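Local coordinates for ABC transporter substrate-binding protein-branched chain amino acid transport (Streptococcus pneumoniae, PDB 4GNR) that binds isoleucine and, as the LivJ substrate-binding protein of an ABC transporter, probably delivers branched-chain amino acids for uptake, at residues Pro279-Phe282 / Ala283-Tyr287; Tyr23-Ala26 / Glu27-Gly30. All blocks are in the same frame, centred on the assembly; numbering follows the deposited sequence.

Followed from the N terminus, the chain leaves strand 7-14, enters helix 21-40 and makes contact 2 within one continuous run, 23-30. Contact 1, 279-287, comes some 250 residues later at the start of helix 281-297. Contact 2 joins neighbouring turns of its helix and contact 1 the cap and first turns of its own; neither closes a long loop, and the two stand in series, neither nesting nor crossing. In space their centres are about 7 Å apart. CB of Ala-283 lies 3.3 Å from O of Ala-26, and CB of Ala-286 is 3.4 Å from O of Glu-27, so the late helix packs on the helix of the first beta-alpha-beta unit. Both contacts send an aromatic ring to the bound isoleucine.

Contact 1. Residues Pro279-Phe282 / Ala283-Tyr287. With ILE (isoleucine), chain B.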
loop_
_atom_site.group_PDB
_atom_site.type_symbol
_atom_site.label_atom_id
_atom_site.label_comp_id
_atom_site.label_asym_id
_atom_site.label_seq_id
_atom_site.Cartn_x
_atom_site.Cartn_y
_atom_site.Cartn_z
ATOM N N PRO A 279 11.435 -2.334 -7.721
ATOM C CA PRO A 279 10.239 -2.657 -6.965
ATOM C C PRO A 279 9.707 -1.492 -6.148
ATOM O O PRO A 279 10.444 -0.604 -5.724
ATOM C CB PRO A 279 10.753 -3.706 -5.963
ATOM C CG PRO A 279 12.210 -3.341 -5.752
ATOM C CD PRO A 279 12.673 -2.804 -7.078
ATOM N N SER A 280 8.391 -1.449 -5.970
ATOM C CA SER A 280 7.817 -0.444 -5.071
ATOM C C SER A 280 7.614 -1.108 -3.693
ATOM O O SER A 280 7.737 -2.328 -3.518
ATOM C CB SER A 280 6.473 0.097 -5.504
ATOM O OG SER A 280 5.455 -0.818 -5.254
ATOM N N THR A 281 7.233 -0.273 -2.733
ATOM C CA THR A 281 6.926 -0.727 -1.385
ATOM C C THR A 281 5.843 -1.806 -1.424
ATOM O O THR A 281 5.803 -2.649 -0.516
ATOM C CB THR A 281 6.453 0.469 -0.503
ATOM O OG1 THR A 281 6.330 0.050 0.848
ATOM C CG2 THR A 281 5.178 1.098 -0.974
ATOM N N PHE A 282 4.947 -1.784 -2.417
ATOM C CA PHE A 282 3.872 -2.766 -2.468
ATOM C C PHE A 282 4.388 -4.133 -2.899
ATOM O O PHE A 282 3.911 -5.151 -2.404
ATOM C CB PHE A 282 2.715 -2.231 -3.302
ATOM C CG PHE A 282 2.209 -0.927 -2.739
ATOM C CD1 PHE A 282 1.782 -0.861 -1.420
ATOM C CD2 PHE A 282 2.192 0.232 -3.479
ATOM C CE1 PHE A 282 1.378 0.347 -0.841
ATOM C CE2 PHE A 282 1.756 1.443 -2.918
ATOM C CZ PHE A 282 1.364 1.498 -1.596
ATOM N N ALA A 283 5.344 -4.171 -3.836
ATOM C CA ALA A 283 5.981 -5.451 -4.183
ATOM C C ALA A 283 6.679 -6.035 -2.938
ATOM O O ALA A 283 6.610 -7.246 -2.698
ATOM C CB ALA A 283 6.989 -5.278 -5.302
ATOM N N ALA A 284 7.374 -5.182 -2.176
ATOM C CA ALA A 284 8.088 -5.628 -0.980
ATOM C C ALA A 284 7.107 -6.186 0.071
ATOM O O ALA A 284 7.333 -7.252 0.642
ATOM C CB ALA A 284 8.897 -4.465 -0.414
ATOM N N LEU A 285 6.019 -5.457 0.334
ATOM C CA LEU A 285 5.022 -5.930 1.299
ATOM C C LEU A 285 4.406 -7.254 0.855
ATOM O O LEU A 285 4.196 -8.138 1.682
ATOM C CB LEU A 285 3.916 -4.889 1.512
ATOM C CG LEU A 285 4.316 -3.672 2.361
ATOM C CD1 LEU A 285 3.311 -2.548 2.175
ATOM C CD2 LEU A 285 4.441 -4.028 3.849
ATOM N N ALA A 286 4.116 -7.401 -0.441
ATOM C CA ALA A 286 3.486 -8.630 -0.945
ATOM C C ALA A 286 4.435 -9.834 -0.844
ATOM O O ALA A 286 4.009 -10.953 -0.543
ATOM C CB ALA A 286 3.003 -8.436 -2.356
ATOM N N TYR A 287 5.718 -9.595 -1.114
ATOM C CA TYR A 287 6.752 -10.629 -0.981
ATOM C C TYR A 287 6.747 -11.140 0.473
ATOM O O TYR A 287 6.744 -12.354 0.734
ATOM C CB TYR A 287 8.087 -10.028 -1.395
ATOM C CG TYR A 287 9.272 -10.952 -1.356
ATOM C CD1 TYR A 287 10.033 -11.077 -0.210
ATOM C CD2 TYR A 287 9.679 -11.650 -2.492
ATOM C CE1 TYR A 287 11.177 -11.877 -0.189
ATOM C CE2 TYR A 287 10.823 -12.449 -2.488
ATOM C CZ TYR A 287 11.567 -12.549 -1.335
ATOM O OH TYR A 287 12.719 -13.286 -1.278
HETATM N N ILE B . -3.037 1.857 1.489
HETATM C CA ILE B . -3.924 2.038 0.307
HETATM C C ILE B . -5.269 1.375 0.586
HETATM O O ILE B . -6.158 1.448 -0.288
HETATM C CB ILE B . -3.230 1.692 -1.046
HETATM C CG1 ILE B . -2.502 0.370 -0.967
HETATM C CG2 ILE B . -2.171 2.806 -1.585
HETATM C CD1 ILE B . -1.895 -0.033 -2.292
HETATM O OXT ILE B . -5.426 0.824 1.695
#
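Thr-281 and Leu-285, one helical turn apart, lie side by side with their side chains pointing the same way. Their backbones are joined by the bond from N of Leu-285 to O of Thr-281 (2.9 Å), and CG of Leu-285 comes in beside that same oxygen at 3.4 Å. Two bonds of the same i to i+4 pattern flank it, N of Ala-284 to O of Ser-280 and N of Ala-286 to O of Phe-282, and CB of Ala-286 also rests against the latter oxygen.

The first turn is closed by a side chain. Ser-280 is the N-cap: its OG accepts from N of Phe-282 at 3.0 Å, through a bent bond with an angle of 142° at the hydrogen. A chi1 of 76° sets OG between the serine's own N and carbonyl carbon, turned back toward that amide. This capped N terminus lies beside the cleft of a periplasmic-binding-protein fold, where the substrate sits between two lobes, and the side chain of Phe-282, in the first turn, reaches from it into the isoleucine pocket.

Apolar contacts centre on that ring. CD1 of the bound isoleucine lies over one face, displaced toward the rim and 3.6 Å from CE1 of Phe-282. On the opposite face CG2 of Thr-281 sits over the ring centre, 3.7 Å above its plane, sandwiching the phenyl group between a ligand methyl and a threonine methyl. CD1 of Leu-285 approaches the ring obliquely, 4.3 Å from CD1 of Phe-282, while the ring of Tyr-23 meets it with the two planes at about 80°. Just before the helix, CB of Pro-279 touches CB of Ala-283 at 4.1 Å, and both residues pack on helix 262-275 through Tyr-271.

Contact 2. Residues Tyr23-Ala26 / Glu27-Gly30; sequences YGTA and EQKG. With ILE (isoleucine), chain B.
The isoleucine pocket takes one wall from the first turn of helix 21-40, where Tyr-23 lays a ring face against the ligand. CD1 of the isoleucine stands 3.6 Å from CG of Tyr-23, offset toward the rim near the ring's attachment to CB. The far end is anchored: OH of Tyr-23 bonds to O of Gly-230 and to N of Tyr-206, restraining the ring's position. One turn on, N of Glu-27 bonds to O of Tyr-23, and CG of Glu-27 passes 3.3 Å from that oxygen before the extended chain carries OE2 to OG of Ser-106, itself a pocket residue.

Away from the pocket, a water donates to OG1 of Thr-25 (2.9 Å) and to OE1 of Gln-28 (2.8 Å), bridging the two, while OG1 of Thr-25 also bonds to O of Ala-21 and NE2 of Gln-28 to OD2 of Asp-53. With chi1 of -63° putting OG1 beside the backbone N, CG2 of Thr-25 swings out alongside Lys-29 and touches its CE at 3.9 Å; NZ of Lys-29 continues to a salt bridge with OE1 of Glu-277. This is the helix of a beta-alpha-beta crossover, between strands 7-14 and 48-55, with its N-terminal end at the ligand cleft, as in periplasmic binding proteins.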
loop_
_atom_site.group_PDB
_atom_site.type_symbol
_atom_site.label_atom_id
_atom_site.label_comp_id
_atom_site.label_asym_id
_atom_site.label_seq_id
_atom_site.Cartn_x
_atom_site.Cartn_y
_atom_site.Cartn_z
ATOM N N TYR A 23 -0.754 -0.729 -8.231
ATOM C CA TYR A 23 -0.581 -1.326 -6.903
ATOM C C TYR A 23 -0.681 -2.853 -6.967
ATOM O O TYR A 23 0.186 -3.568 -6.453
ATOM C CB TYR A 23 -1.615 -0.783 -5.916
ATOM C CG TYR A 23 -1.685 0.731 -5.813
ATOM C CD1 TYR A 23 -0.535 1.519 -5.650
ATOM C CD2 TYR A 23 -2.916 1.364 -5.810
ATOM C CE1 TYR A 23 -0.625 2.893 -5.490
ATOM C CE2 TYR A 23 -3.016 2.746 -5.663
ATOM C CZ TYR A 23 -1.871 3.507 -5.492
ATOM O OH TYR A 23 -2.009 4.876 -5.359
ATOM N N GLY A 24 -1.748 -3.357 -7.590
ATOM C CA GLY A 24 -1.948 -4.794 -7.639
ATOM C C GLY A 24 -0.921 -5.511 -8.490
ATOM O O GLY A 24 -0.549 -6.633 -8.192
ATOM N N THR A 25 -0.476 -4.882 -9.573
ATOM C CA THR A 25 0.545 -5.494 -10.432
ATOM C C THR A 25 1.891 -5.603 -9.681
ATOM O O THR A 25 2.595 -6.611 -9.773
ATOM C CB THR A 25 0.710 -4.699 -11.737
ATOM O OG1 THR A 25 -0.536 -4.745 -12.453
ATOM C CG2 THR A 25 1.833 -5.250 -12.596
ATOM N N ALA A 26 2.228 -4.557 -8.917
ATOM C CA ALA A 26 3.451 -4.603 -8.100
ATOM C C ALA A 26 3.356 -5.783 -7.113
ATOM O O ALA A 26 4.322 -6.512 -6.889
ATOM C CB ALA A 26 3.639 -3.308 -7.346
ATOM N N GLU A 27 2.188 -5.936 -6.495
ATOM C CA GLU A 27 1.990 -7.009 -5.513
ATOM C C GLU A 27 2.036 -8.384 -6.176
ATOM O O GLU A 27 2.618 -9.318 -5.629
ATOM C CB GLU A 27 0.733 -6.772 -4.690
ATOM C CG GLU A 27 0.893 -5.498 -3.882
ATOM C CD GLU A 27 -0.110 -5.259 -2.797
ATOM O OE1 GLU A 27 -0.914 -6.097 -2.394
ATOM O OE2 GLU A 27 -0.011 -4.067 -2.278
ATOM N N GLN A 28 1.421 -8.504 -7.350
ATOM C CA GLN A 28 1.481 -9.743 -8.116
ATOM C C GLN A 28 2.961 -10.133 -8.349
ATOM O O GLN A 28 3.359 -11.285 -8.158
ATOM C CB GLN A 28 0.750 -9.545 -9.450
ATOM C CG GLN A 28 0.808 -10.726 -10.392
ATOM C CD GLN A 28 0.284 -10.327 -11.777
ATOM O OE1 GLN A 28 0.507 -9.208 -12.257
ATOM N NE2 GLN A 28 -0.395 -11.242 -12.423
ATOM N N LYS A 29 3.753 -9.158 -8.796
ATOM C CA LYS A 29 5.174 -9.430 -9.085
ATOM C C LYS A 29 5.947 -9.807 -7.826
ATOM O O LYS A 29 6.767 -10.743 -7.848
ATOM C CB LYS A 29 5.826 -8.248 -9.800
ATOM C CG LYS A 29 5.356 -8.110 -11.258
ATOM C CD LYS A 29 5.940 -6.885 -11.958
ATOM C CE LYS A 29 5.339 -6.667 -13.345
ATOM N NZ LYS A 29 5.712 -5.350 -13.911
ATOM N N GLY A 30 5.747 -9.064 -6.739
ATOM C CA GLY A 30 6.477 -9.398 -5.512
ATOM C C GLY A 30 6.056 -10.762 -4.935
ATOM O O GLY A 30 6.898 -11.551 -4.492
HETATM N N ILE B . -3.037 1.857 1.489
HETATM C CA ILE B . -3.924 2.038 0.307
HETATM C C ILE B . -5.269 1.375 0.586
HETATM O O ILE B . -6.158 1.448 -0.288
HETATM C CB ILE B . -3.230 1.692 -1.046
HETATM C CG1 ILE B . -2.502 0.370 -0.967
HETATM C CG2 ILE B . -2.171 2.806 -1.585
HETATM C CD1 ILE B . -1.895 -0.033 -2.292
HETATM O OXT ILE B . -5.426 0.824 1.695
HETATM O O HOH W 1 -0.745 -7.286 -13.830
#